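Local coordinates for mitochondrial edited mRNA stability factor 1 (Trypanosoma brucei, PDB 6NL1), which probably processes the 5' ends of mitochondrial mRNAs as a Nudix-type enzyme and probably helps to stabilise edited transcripts, at residues V201-F206 with R256-E261; F206-L209 with E214-W217; R222-R225 with D231-P234; E304-V309 with Y313-D318. One frame throughout, in Å; residues are numbered along the deposited sequence.

Contacts 1, 2 and 3 lie along the mixed sheet, and contacts 1 and 4 meet at helix 250-262. Contact 1 lays the helix on strand 200-207; contact 2, sharing Phe-206, continues that strand into its hairpin partner, the two centres lying about 15 Å apart. Contact 3 sits near the other end of the same partner strand, about 26 Å from contact 2 between centres. Contact 4 links back to the helix, where Glu-261 OE2 meets Tyr-313 OH at 2.6 Å, and it packs on contact 3 through Ile-223. Arg-202 of contact 1 belongs to the GDP site, which holds no nucleotide here but has a sulfate beside Arg-202; the side chains of Arg-202 and Arg-222 are about 4 Å apart.

Contact 1: V201-F206 with R256-E261; sequences VRLGIF and RTLWEE. With SO4 (sulfate ion), chain B.
Thr-257 and Leu-258 of helix 250-262 pack on Val-201, Leu-203 and Ile-205, the residues that strand 201-206 turns toward the helix; the two short axes pass 8.5 Å apart at -69°. Along the helix, Arg-256 comes first: its NH1 bonds Glu-260 OE2 at 2.9 Å one turn on, and its NE pairs with Glu-248. Thr-257 brings OG1 to within 3.7 Å of Val-201 CG2, while that oxygen is bonded to Ala-253 O and Lys-242 N, so a small, polar-tipped residue fits this buried spot. Leu-258 does most of the apolar work. With CG anti to its backbone N (chi1 165°), its fork spreads against the strand, CD1 lying 3.6 Å from Ile-205 CG1 and CD2 3.8 Å from Leu-203 CD1. Glu-261 OE1 takes Lys-238 and Gly-241 N. On the strand's other face, Arg-202, a GDP-binding residue, weakly bonds a sulfate, probably from the crystallisation liquor, NE to O1 at 3.1 Å; Tyr-292 OH, of the same site, and Leu-239 N also hold it. Arg-256, Glu-260 and Glu-261 fit the REUXEEXGU part of the Nudix signature, with Thr-257 replacing its first glutamate, consistent with a Nudix helix seated on its sheet.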
loop_
_atom_site.group_PDB
_atom_site.type_symbol
_atom_site.label_atom_id
_atom_site.label_comp_id
_atom_site.label_asym_id
_atom_site.label_seq_id
_atom_site.Cartn_x
_atom_site.Cartn_y
_atom_site.Cartn_z
ATOM N N VAL A 201 4.199 4.320 -2.061
ATOM C CA VAL A 201 4.700 5.296 -3.014
ATOM C C VAL A 201 3.948 5.166 -4.321
ATOM O O VAL A 201 3.543 4.066 -4.712
ATOM C CB VAL A 201 6.225 5.133 -3.288
ATOM C CG1 VAL A 201 7.011 5.464 -2.039
ATOM C CG2 VAL A 201 6.559 3.707 -3.817
ATOM N N ARG A 202 3.749 6.298 -4.983
ATOM C CA ARG A 202 3.131 6.311 -6.296
ATOM C C ARG A 202 4.018 7.176 -7.186
ATOM O O ARG A 202 4.334 8.311 -6.847
ATOM C CB ARG A 202 1.705 6.865 -6.227
ATOM C CG ARG A 202 0.715 6.009 -5.444
ATOM C CD ARG A 202 0.513 4.621 -6.092
ATOM N NE ARG A 202 -0.477 3.838 -5.349
ATOM C CZ ARG A 202 -0.184 2.972 -4.379
ATOM N NH1 ARG A 202 1.079 2.761 -4.016
ATOM N NH2 ARG A 202 -1.154 2.310 -3.767
ATOM N N LEU A 203 4.465 6.614 -8.299
ATOM C CA LEU A 203 5.251 7.372 -9.256
ATOM C C LEU A 203 4.340 7.667 -10.429
ATOM O O LEU A 203 4.129 6.817 -11.290
ATOM C CB LEU A 203 6.504 6.599 -9.707
ATOM C CG LEU A 203 7.719 7.474 -10.054
ATOM C CD1 LEU A 203 8.939 6.643 -10.485
ATOM C CD2 LEU A 203 7.366 8.497 -11.125
ATOM N N GLY A 204 3.783 8.873 -10.438
ATOM C CA GLY A 204 2.908 9.308 -11.506
ATOM C C GLY A 204 3.664 9.593 -12.796
ATOM O O GLY A 204 4.172 10.699 -13.023
ATOM N N ILE A 205 3.742 8.575 -13.641
ATOM C CA ILE A 205 4.265 8.720 -14.985
ATOM C C ILE A 205 3.216 9.420 -15.833
ATOM O O ILE A 205 2.042 9.042 -15.803
ATOM C CB ILE A 205 4.577 7.334 -15.579
ATOM C CG1 ILE A 205 5.803 6.742 -14.888
ATOM C CG2 ILE A 205 4.845 7.435 -17.053
ATOM C CD1 ILE A 205 7.094 7.455 -15.242
ATOM N N PHE A 206 3.624 10.455 -16.562
ATOM C CA PHE A 206 2.681 11.190 -17.404
ATOM C C PHE A 206 3.282 11.517 -18.767
ATOM O O PHE A 206 4.500 11.579 -18.932
ATOM C CB PHE A 206 2.171 12.472 -16.710
ATOM C CG PHE A 206 3.205 13.587 -16.622
ATOM C CD1 PHE A 206 4.047 13.696 -15.515
ATOM C CD2 PHE A 206 3.330 14.524 -17.643
ATOM C CE1 PHE A 206 4.998 14.721 -15.429
ATOM C CE2 PHE A 206 4.275 15.554 -17.564
ATOM C CZ PHE A 206 5.113 15.648 -16.461
ATOM N N ARG A 256 11.862 1.753 -8.343
ATOM C CA ARG A 256 11.893 0.294 -8.387
ATOM C C ARG A 256 10.503 -0.277 -8.660
ATOM O O ARG A 256 10.334 -1.160 -9.500
ATOM C CB ARG A 256 12.429 -0.274 -7.064
ATOM C CG ARG A 256 12.317 -1.811 -6.944
ATOM C CD ARG A 256 12.797 -2.325 -5.567
ATOM N NE ARG A 256 12.055 -1.713 -4.461
ATOM C CZ ARG A 256 10.868 -2.132 -4.027
ATOM N NH1 ARG A 256 10.270 -3.181 -4.587
ATOM N NH2 ARG A 256 10.272 -1.507 -3.025
ATOM N N THR A 257 9.502 0.231 -7.950
ATOM C CA THR A 257 8.168 -0.348 -8.048
ATOM C C THR A 257 7.417 0.111 -9.291
ATOM O O THR A 257 6.495 -0.561 -9.729
ATOM C CB THR A 257 7.330 -0.126 -6.761
ATOM O OG1 THR A 257 7.177 1.272 -6.505
ATOM C CG2 THR A 257 8.027 -0.787 -5.565
ATOM N N LEU A 258 7.806 1.255 -9.859
ATOM C CA LEU A 258 7.322 1.622 -11.189
ATOM C C LEU A 258 7.731 0.529 -12.172
ATOM O O LEU A 258 6.916 0.048 -12.963
ATOM C CB LEU A 258 7.911 2.953 -11.661
ATOM C CG LEU A 258 7.753 3.217 -13.167
ATOM C CD1 LEU A 258 6.272 3.381 -13.548
ATOM C CD2 LEU A 258 8.535 4.449 -13.582
ATOM N N TRP A 259 9.004 0.135 -12.121
ATOM C CA TRP A 259 9.485 -0.926 -13.005
ATOM C C TRP A 259 8.720 -2.239 -12.791
ATOM O O TRP A 259 8.316 -2.892 -13.752
ATOM C CB TRP A 259 10.993 -1.162 -12.852
ATOM C CG TRP A 259 11.461 -2.218 -13.793
ATOM C CD1 TRP A 259 11.816 -2.046 -15.101
ATOM C CD2 TRP A 259 11.568 -3.626 -13.527
ATOM N NE1 TRP A 259 12.157 -3.258 -15.658
ATOM C CE2 TRP A 259 12.014 -4.242 -14.715
ATOM C CE3 TRP A 259 11.341 -4.422 -12.397
ATOM C CZ2 TRP A 259 12.244 -5.622 -14.808
ATOM C CZ3 TRP A 259 11.572 -5.793 -12.488
ATOM C CH2 TRP A 259 12.017 -6.376 -13.685
ATOM N N GLU A 260 8.508 -2.614 -11.533
ATOM C CA GLU A 260 7.784 -3.852 -11.220
ATOM C C GLU A 260 6.375 -3.883 -11.805
ATOM O O GLU A 260 5.880 -4.942 -12.189
ATOM C CB GLU A 260 7.735 -4.102 -9.705
ATOM C CG GLU A 260 9.116 -4.346 -9.099
ATOM C CD GLU A 260 9.092 -4.665 -7.610
ATOM O OE1 GLU A 260 7.995 -4.839 -7.023
ATOM O OE2 GLU A 260 10.190 -4.748 -7.023
ATOM N N GLU A 261 5.723 -2.727 -11.886
ATOM C CA GLU A 261 4.338 -2.708 -12.352
ATOM C C GLU A 261 4.188 -2.432 -13.840
ATOM O O GLU A 261 3.162 -2.781 -14.425
ATOM C CB GLU A 261 3.475 -1.751 -11.512
ATOM C CG GLU A 261 3.307 -2.214 -10.057
ATOM C CD GLU A 261 2.187 -1.490 -9.305
ATOM O OE1 GLU A 261 2.034 -0.266 -9.488
ATOM O OE2 GLU A 261 1.457 -2.153 -8.526
HETATM S S SO4 B . -3.325 6.291 -6.270
HETATM O O1 SO4 B . -2.542 5.415 -7.128
HETATM O O2 SO4 B . -3.417 5.649 -4.959
HETATM O O3 SO4 B . -2.725 7.613 -6.140
HETATM O O4 SO4 B . -4.658 6.466 -6.841
#

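Contact 2: F206-L209 with E214-W217; sequences FRRL and EVEW. With SO4 (sulfate ion), chain D.
Two nitrogens of Arg-207 converge on a single carboxylate oxygen of Glu-216 while NH1 and NH2 of the same guanidinium hold a sulfate. The arginine grips side-on: NE and NH2 each lie 2.7 Å from Glu-216 OE1, meeting it nearly along its C-O bond and close to the guanidinium plane; the two flat groups are only 16° from coplanar. NH1 reaches sulfate O3 at 2.9 Å in an almost straight bond, and NH2 donates to sulfate O4. The arginine gets there by leaving the backbone with CG between N and the carbonyl carbon (chi1 67°) and then running fully extended, alongside the glutamate chain.

Beneath this pair, at the loop end of the beta hairpin of strands 200-207 and 216-223, the backbones form an antiparallel hydrogen-bonded pair: Arg-207 N gives to Glu-216 O at 3.0 Å, and Glu-216 N to Arg-207 O at 3.1 Å. The next pair, Phe-206 with Trp-217, is non-hydrogen-bonded and lies on the opposite face, where flat aromatics and a branched valine can close on one another. Phe-206 CB sits over the six-membered ring of Trp-217, 3.9 Å from its centroid, and the rings make an offset edge-to-face pair, planes at 60°. Val-215 fills the flank, its CB 3.7 Å from Phe-206 CD2.

Arg-207 also gives NH1 to Ser-299 O and makes a cation-pi contact with Trp-345. Held in one rotation by Glu-216, its guanidinium directs one N-H of NH1 and one of NH2 at the sulfate, probably a crystallisation ion; such a pair could probably also receive a phosphate.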
loop_
_atom_site.group_PDB
_atom_site.type_symbol
_atom_site.label_atom_id
_atom_site.label_comp_id
_atom_site.label_asym_id
_atom_site.label_seq_id
_atom_site.Cartn_x
_atom_site.Cartn_y
_atom_site.Cartn_z
ATOM N N PHE A 206 3.624 10.455 -16.562
ATOM C CA PHE A 206 2.681 11.190 -17.404
ATOM C C PHE A 206 3.282 11.517 -18.767
ATOM O O PHE A 206 4.500 11.579 -18.932
ATOM C CB PHE A 206 2.171 12.472 -16.710
ATOM C CG PHE A 206 3.205 13.587 -16.622
ATOM C CD1 PHE A 206 4.047 13.696 -15.515
ATOM C CD2 PHE A 206 3.330 14.524 -17.643
ATOM C CE1 PHE A 206 4.998 14.721 -15.429
ATOM C CE2 PHE A 206 4.275 15.554 -17.564
ATOM C CZ PHE A 206 5.113 15.648 -16.461
ATOM N N ARG A 207 2.420 11.701 -19.756
ATOM C CA ARG A 207 2.873 12.170 -21.057
ATOM C C ARG A 207 2.077 13.419 -21.425
ATOM O O ARG A 207 0.951 13.613 -20.960
ATOM C CB ARG A 207 2.708 11.083 -22.126
ATOM C CG ARG A 207 1.249 10.736 -22.446
ATOM C CD ARG A 207 1.152 9.725 -23.584
ATOM N NE ARG A 207 -0.236 9.390 -23.891
ATOM C CZ ARG A 207 -0.604 8.523 -24.830
ATOM N NH1 ARG A 207 0.313 7.899 -25.561
ATOM N NH2 ARG A 207 -1.890 8.278 -25.042
ATOM N N ARG A 208 2.669 14.268 -22.251
ATOM C CA ARG A 208 1.983 15.467 -22.721
ATOM C C ARG A 208 1.448 15.246 -24.129
ATOM O O ARG A 208 2.142 14.716 -24.991
ATOM C CB ARG A 208 2.939 16.656 -22.717
ATOM C CG ARG A 208 3.557 16.951 -21.359
ATOM C CD ARG A 208 4.334 18.270 -21.380
ATOM N NE ARG A 208 5.026 18.508 -20.117
ATOM C CZ ARG A 208 4.467 19.067 -19.045
ATOM N NH1 ARG A 208 3.194 19.462 -19.068
ATOM N NH2 ARG A 208 5.186 19.228 -17.943
ATOM N N LEU A 209 0.203 15.629 -24.357
ATOM C CA LEU A 209 -0.356 15.572 -25.698
ATOM C C LEU A 209 -0.234 16.946 -26.349
ATOM O O LEU A 209 -0.377 17.977 -25.680
ATOM C CB LEU A 209 -1.808 15.107 -25.652
ATOM N N GLU A 214 -3.710 19.667 -20.208
ATOM C CA GLU A 214 -3.830 18.598 -19.214
ATOM C C GLU A 214 -3.025 17.383 -19.671
ATOM O O GLU A 214 -3.089 16.997 -20.836
ATOM C CB GLU A 214 -5.287 18.196 -18.988
ATOM C CG GLU A 214 -5.449 17.208 -17.837
ATOM C CD GLU A 214 -6.869 16.710 -17.669
ATOM O OE1 GLU A 214 -7.730 17.016 -18.526
ATOM O OE2 GLU A 214 -7.120 15.999 -16.678
ATOM N N VAL A 215 -2.258 16.786 -18.767
ATOM C CA VAL A 215 -1.459 15.618 -19.134
ATOM C C VAL A 215 -2.257 14.331 -18.915
ATOM O O VAL A 215 -3.289 14.348 -18.238
ATOM C CB VAL A 215 -0.134 15.561 -18.340
ATOM C CG1 VAL A 215 0.626 16.891 -18.468
ATOM C CG2 VAL A 215 -0.408 15.254 -16.885
ATOM N N GLU A 216 -1.785 13.231 -19.508
ATOM C CA GLU A 216 -2.350 11.894 -19.290
ATOM C C GLU A 216 -1.471 11.083 -18.339
ATOM O O GLU A 216 -0.241 11.109 -18.434
ATOM C CB GLU A 216 -2.491 11.126 -20.616
ATOM C CG GLU A 216 -3.469 11.737 -21.610
ATOM C CD GLU A 216 -3.732 10.857 -22.831
ATOM O OE1 GLU A 216 -2.800 10.181 -23.334
ATOM O OE2 GLU A 216 -4.888 10.851 -23.299
ATOM N N TRP A 217 -2.110 10.351 -17.434
ATOM C CA TRP A 217 -1.409 9.559 -16.429
ATOM C C TRP A 217 -1.507 8.073 -16.768
ATOM O O TRP A 217 -2.577 7.577 -17.139
ATOM C CB TRP A 217 -2.015 9.808 -15.036
ATOM C CG TRP A 217 -1.986 11.241 -14.626
ATOM C CD1 TRP A 217 -2.993 12.153 -14.756
ATOM C CD2 TRP A 217 -0.877 11.943 -14.040
ATOM N NE1 TRP A 217 -2.580 13.384 -14.281
ATOM C CE2 TRP A 217 -1.286 13.279 -13.836
ATOM C CE3 TRP A 217 0.424 11.567 -13.664
ATOM C CZ2 TRP A 217 -0.443 14.247 -13.275
ATOM C CZ3 TRP A 217 1.263 12.529 -13.106
ATOM C CH2 TRP A 217 0.823 13.857 -12.922
HETATM S S SO4 D . -1.706 5.609 -27.816
HETATM O O1 SO4 D . -1.917 4.916 -29.087
HETATM O O2 SO4 D . -1.850 4.659 -26.707
HETATM O O3 SO4 D . -0.361 6.181 -27.807
HETATM O O4 SO4 D . -2.691 6.682 -27.700
HETATM O O HOH W 1 -0.832 17.431 -22.461
#

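Contact 3: R222-R225 with D231-P234; sequences RINR and DIPP
Asn-224 carries nearly the whole contact, with its backbone and its side chain each taking a carbonyl of the facing loop. Its N donates to Pro-234 O at 2.9 Å in an almost straight bond (171°), and its ND2 donates to Pro-233 O at 2.7 Å, the latter from a position tilted out of the carbonyl plane. With neither proline able to donate from its ring nitrogen, the bonding runs one way, and an asparagine, with an N-H on both backbone and side chain, suits the place. The first shell is completed by Ile-232, whose side chain crosses that of Asn-224 at about a right angle, CG2 lying 3.4 Å from ND2, and by a water that gives one hydrogen to Asn-224 O and the other to Pro-234 O.

The next shell sets the amide's rotation. Arg-222, near the end of strand 216-223 and two residues before Asn-224, bends at chi3 (60°) so that NE reaches Asn-224 OD1 at 2.7 Å in the carbonyl plane, while its NH2 adds a weak bond to the same oxygen. Held there, OD1 faces the guanidinium and ND2 is turned to the loop, and Ser-236 OG on the following strand bonds it too. On the loop side, Arg-228 NH1 bonds Ile-232 O. The side chain of Arg-222 also lies about 4 Å from that of Arg-202 of the GDP site.

Arg-222 and Ser-236 are backbone partners as well, so the contact closes the base of the long loop that connects strands 216-223 and 235-238, an antiparallel hairpin pair within the mixed sheet of a Nudix fold.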
loop_
_atom_site.group_PDB
_atom_site.type_symbol
_atom_site.label_atom_id
_atom_site.label_comp_id
_atom_site.label_asym_id
_atom_site.label_seq_id
_atom_site.Cartn_x
_atom_site.Cartn_y
_atom_site.Cartn_z
ATOM N N ARG A 222 -5.289 -3.080 -10.161
ATOM C CA ARG A 222 -4.781 -4.195 -9.390
ATOM C C ARG A 222 -5.933 -4.981 -8.779
ATOM O O ARG A 222 -6.831 -4.413 -8.153
ATOM C CB ARG A 222 -3.853 -3.689 -8.283
ATOM C CG ARG A 222 -3.154 -4.791 -7.467
ATOM C CD ARG A 222 -2.496 -4.190 -6.226
ATOM N NE ARG A 222 -3.496 -3.538 -5.377
ATOM C CZ ARG A 222 -3.268 -2.476 -4.606
ATOM N NH1 ARG A 222 -2.061 -1.916 -4.557
ATOM N NH2 ARG A 222 -4.255 -1.966 -3.881
ATOM N N ILE A 223 -5.895 -6.292 -8.951
ATOM C CA ILE A 223 -6.904 -7.171 -8.382
ATOM C C ILE A 223 -6.458 -7.502 -6.971
ATOM O O ILE A 223 -5.361 -8.003 -6.765
ATOM C CB ILE A 223 -7.037 -8.449 -9.219
ATOM C CG1 ILE A 223 -7.387 -8.079 -10.666
ATOM C CG2 ILE A 223 -8.066 -9.428 -8.591
ATOM C CD1 ILE A 223 -7.300 -9.257 -11.652
ATOM N N ASN A 224 -7.298 -7.188 -5.996
ATOM C CA ASN A 224 -6.918 -7.368 -4.604
ATOM C C ASN A 224 -7.346 -8.737 -4.062
ATOM O O ASN A 224 -8.232 -9.376 -4.613
ATOM C CB ASN A 224 -7.466 -6.210 -3.770
ATOM C CG ASN A 224 -6.913 -4.864 -4.227
ATOM O OD1 ASN A 224 -5.701 -4.680 -4.275
ATOM N ND2 ASN A 224 -7.801 -3.924 -4.586
ATOM N N ARG A 225 -6.686 -9.189 -3.002
ATOM C CA ARG A 225 -6.955 -10.500 -2.407
ATOM C C ARG A 225 -8.277 -10.519 -1.659
ATOM O O ARG A 225 -8.781 -9.469 -1.254
ATOM C CB ARG A 225 -5.814 -10.887 -1.468
ATOM C CG ARG A 225 -4.672 -11.602 -2.168
ATOM C CD ARG A 225 -3.399 -11.571 -1.340
ATOM N NE ARG A 225 -2.713 -10.288 -1.458
ATOM C CZ ARG A 225 -1.548 -10.006 -0.881
ATOM N NH1 ARG A 225 -0.932 -10.919 -0.138
ATOM N NH2 ARG A 225 -0.997 -8.809 -1.048
ATOM N N ASP A 231 -11.172 -1.172 3.833
ATOM C CA ASP A 231 -11.055 0.065 3.054
ATOM C C ASP A 231 -10.531 -0.169 1.630
ATOM O O ASP A 231 -10.415 0.761 0.836
ATOM C CB ASP A 231 -10.182 1.094 3.786
ATOM C CG ASP A 231 -8.766 0.590 4.050
ATOM O OD1 ASP A 231 -8.598 -0.557 4.516
ATOM O OD2 ASP A 231 -7.816 1.354 3.801
ATOM N N ILE A 232 -10.204 -1.414 1.311
ATOM C CA ILE A 232 -9.663 -1.725 -0.006
ATOM C C ILE A 232 -10.719 -2.423 -0.871
ATOM O O ILE A 232 -11.271 -3.439 -0.481
ATOM C CB ILE A 232 -8.383 -2.581 0.112
ATOM C CG1 ILE A 232 -7.287 -1.782 0.827
ATOM C CG2 ILE A 232 -7.886 -3.042 -1.270
ATOM C CD1 ILE A 232 -6.035 -2.603 1.094
ATOM N N PRO A 233 -11.005 -1.862 -2.049
ATOM C CA PRO A 233 -12.015 -2.433 -2.948
ATOM C C PRO A 233 -11.484 -3.690 -3.649
ATOM O O PRO A 233 -10.298 -4.006 -3.522
ATOM C CB PRO A 233 -12.239 -1.308 -3.962
ATOM C CG PRO A 233 -10.892 -0.632 -4.041
ATOM C CD PRO A 233 -10.348 -0.674 -2.626
ATOM N N PRO A 234 -12.356 -4.410 -4.370
ATOM C CA PRO A 234 -11.929 -5.600 -5.113
ATOM C C PRO A 234 -10.840 -5.311 -6.162
ATOM O O PRO A 234 -9.937 -6.134 -6.345
ATOM C CB PRO A 234 -13.214 -6.061 -5.810
ATOM C CG PRO A 234 -14.313 -5.519 -4.976
ATOM C CD PRO A 234 -13.814 -4.195 -4.457
HETATM O O HOH W 2 -10.777 -9.157 -5.854
#

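Contact 4: E304-V309 with Y313-D318; sequences EGPQVV and YMRNWD
Pro-306 and Tyr-313 bring two irregular segments together with their CA atoms 7.7 Å apart, after Gly-305 has turned the chain through a positive phi (100°) that suits glycine. The ring of Pro-306 lies over one face of Tyr-313 in a CH-pi contact: CG is 4.0 Å from the ring centroid, and its nearest ring atom is CD1, at 3.6 Å. A proline fits because its rigid, puckered ring offers C-H groups to the aromatic cloud.

At the rim of the same tyrosine, two carbonyl oxygens come up near the ring plane, Val-309 O at 3.4 Å from CD1 and Val-308 O at 3.9 Å from CE1. Val-309 also leans a methyl on the ring, CG2 lying 4.2 Å from CE1. Farther along, the aliphatic part of Arg-315 brushes the proline ring loosely. Within the first segment, Gln-307 folds back so that NE2 gives a nearly straight bond to Gly-305 O at 2.8 Å, closing a small loop across Pro-306 by side chain to backbone.

The hydroxyl of Tyr-313 is engaged by Glu-261 of helix 250-262, while Gln-307 and Val-308 make backbone bonds to Glu-260. The tyrosine thus uses its pi face for proline, its weakly positive C-H rim for carbonyl oxygens and its polar end for a carboxylate, coupling this loop to helix 250-262, probably the Nudix helix, and probably helping to position Glu-261.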
loop_
_atom_site.group_PDB
_atom_site.type_symbol
_atom_site.label_atom_id
_atom_site.label_comp_id
_atom_site.label_asym_id
_atom_site.label_seq_id
_atom_site.Cartn_x
_atom_site.Cartn_y
_atom_site.Cartn_z
ATOM N N GLU A 304 5.452 -2.209 -21.061
ATOM C CA GLU A 304 5.354 -3.663 -21.068
ATOM C C GLU A 304 4.297 -4.195 -20.107
ATOM O O GLU A 304 3.671 -5.211 -20.379
ATOM C CB GLU A 304 6.713 -4.294 -20.786
ATOM C CG GLU A 304 7.741 -3.968 -21.859
ATOM C CD GLU A 304 8.947 -4.866 -21.795
ATOM O OE1 GLU A 304 9.086 -5.728 -22.689
ATOM O OE2 GLU A 304 9.757 -4.711 -20.854
ATOM N N GLY A 305 4.083 -3.499 -18.994
ATOM C CA GLY A 305 3.171 -3.989 -17.978
ATOM C C GLY A 305 3.933 -4.653 -16.845
ATOM O O GLY A 305 5.159 -4.615 -16.812
ATOM N N PRO A 306 3.204 -5.267 -15.905
ATOM C CA PRO A 306 3.774 -5.844 -14.684
ATOM C C PRO A 306 4.850 -6.891 -14.961
ATOM O O PRO A 306 4.671 -7.765 -15.801
ATOM C CB PRO A 306 2.557 -6.485 -14.001
ATOM C CG PRO A 306 1.409 -5.681 -14.477
ATOM C CD PRO A 306 1.733 -5.330 -15.905
ATOM N N GLN A 307 5.961 -6.774 -14.245
ATOM C CA GLN A 307 7.081 -7.687 -14.359
ATOM C C GLN A 307 7.066 -8.618 -13.160
ATOM O O GLN A 307 7.680 -9.676 -13.170
ATOM C CB GLN A 307 8.387 -6.894 -14.377
ATOM C CG GLN A 307 8.425 -5.856 -15.478
ATOM C CD GLN A 307 8.359 -6.504 -16.841
ATOM O OE1 GLN A 307 9.222 -7.302 -17.186
ATOM N NE2 GLN A 307 7.322 -6.192 -17.610
ATOM N N VAL A 308 6.354 -8.201 -12.125
ATOM C CA VAL A 308 6.278 -8.937 -10.877
ATOM C C VAL A 308 4.806 -9.185 -10.559
ATOM O O VAL A 308 3.994 -8.268 -10.645
ATOM C CB VAL A 308 6.931 -8.130 -9.747
ATOM C CG1 VAL A 308 6.742 -8.814 -8.394
ATOM C CG2 VAL A 308 8.412 -7.918 -10.056
ATOM N N VAL A 309 4.473 -10.432 -10.222
ATOM C CA VAL A 309 3.091 -10.881 -9.999
ATOM C C VAL A 309 2.062 -10.323 -11.005
ATOM O O VAL A 309 1.032 -9.768 -10.626
ATOM C CB VAL A 309 2.627 -10.666 -8.530
ATOM C CG1 VAL A 309 3.503 -11.483 -7.573
ATOM C CG2 VAL A 309 2.639 -9.198 -8.152
ATOM N N TYR A 313 -2.995 -8.323 -11.694
ATOM C CA TYR A 313 -3.468 -7.117 -12.379
ATOM C C TYR A 313 -4.444 -7.496 -13.479
ATOM O O TYR A 313 -4.312 -8.558 -14.067
ATOM C CB TYR A 313 -2.288 -6.329 -12.968
ATOM C CG TYR A 313 -1.310 -5.880 -11.921
ATOM C CD1 TYR A 313 -0.290 -6.722 -11.504
ATOM C CD2 TYR A 313 -1.416 -4.621 -11.329
ATOM C CE1 TYR A 313 0.607 -6.333 -10.533
ATOM C CE2 TYR A 313 -0.514 -4.221 -10.341
ATOM C CZ TYR A 313 0.493 -5.093 -9.949
ATOM O OH TYR A 313 1.401 -4.730 -8.987
ATOM N N MET A 314 -5.419 -6.636 -13.768
ATOM C CA MET A 314 -6.318 -6.913 -14.888
ATOM C C MET A 314 -5.524 -6.943 -16.173
ATOM O O MET A 314 -4.787 -6.001 -16.481
ATOM C CB MET A 314 -7.421 -5.866 -15.015
ATOM C CG MET A 314 -8.485 -5.932 -13.965
ATOM S SD MET A 314 -9.838 -4.777 -14.338
ATOM C CE MET A 314 -10.617 -5.601 -15.739
ATOM N N ARG A 315 -5.681 -8.025 -16.926
ATOM C CA ARG A 315 -4.999 -8.190 -18.206
ATOM C C ARG A 315 -5.832 -9.134 -19.054
ATOM O O ARG A 315 -6.568 -9.951 -18.512
ATOM C CB ARG A 315 -3.589 -8.770 -17.998
ATOM C CG ARG A 315 -2.603 -7.793 -17.344
ATOM C CD ARG A 315 -1.233 -8.423 -17.071
ATOM N NE ARG A 315 -0.616 -8.951 -18.292
ATOM C CZ ARG A 315 -0.704 -10.221 -18.685
ATOM N NH1 ARG A 315 -1.376 -11.100 -17.952
ATOM N NH2 ARG A 315 -0.114 -10.613 -19.807
ATOM N N ASN A 316 -5.713 -9.029 -20.375
ATOM C CA ASN A 316 -6.397 -9.950 -21.282
ATOM C C ASN A 316 -7.884 -10.150 -20.982
ATOM O O ASN A 316 -8.376 -11.273 -21.007
ATOM C CB ASN A 316 -5.692 -11.314 -21.270
ATOM C CG ASN A 316 -4.288 -11.244 -21.816
ATOM O OD1 ASN A 316 -4.056 -10.674 -22.876
ATOM N ND2 ASN A 316 -3.335 -11.807 -21.082
ATOM N N TRP A 317 -8.593 -9.068 -20.681
ATOM C CA TRP A 317 -10.045 -9.123 -20.525
ATOM C C TRP A 317 -10.688 -9.208 -21.912
ATOM O O TRP A 317 -10.002 -9.061 -22.925
ATOM C CB TRP A 317 -10.539 -7.857 -19.811
ATOM C CG TRP A 317 -10.027 -6.607 -20.478
ATOM C CD1 TRP A 317 -10.569 -5.971 -21.553
ATOM C CD2 TRP A 317 -8.846 -5.867 -20.128
ATOM N NE1 TRP A 317 -9.808 -4.868 -21.892
ATOM C CE2 TRP A 317 -8.745 -4.784 -21.035
ATOM C CE3 TRP A 317 -7.863 -6.018 -19.145
ATOM C CZ2 TRP A 317 -7.699 -3.857 -20.984
ATOM C CZ3 TRP A 317 -6.822 -5.089 -19.092
ATOM C CH2 TRP A 317 -6.752 -4.026 -20.007
ATOM N N ASP A 318 -12.000 -9.433 -21.962
ATOM C CA ASP A 318 -12.744 -9.381 -23.229
ATOM C C ASP A 318 -13.281 -7.965 -23.444
ATOM O O ASP A 318 -14.252 -7.563 -22.806
ATOM C CB ASP A 318 -13.899 -10.390 -23.190
ATOM C CG ASP A 318 -14.663 -10.474 -24.501
ATOM O OD1 ASP A 318 -14.652 -9.503 -25.292
ATOM O OD2 ASP A 318 -15.289 -11.529 -24.737
#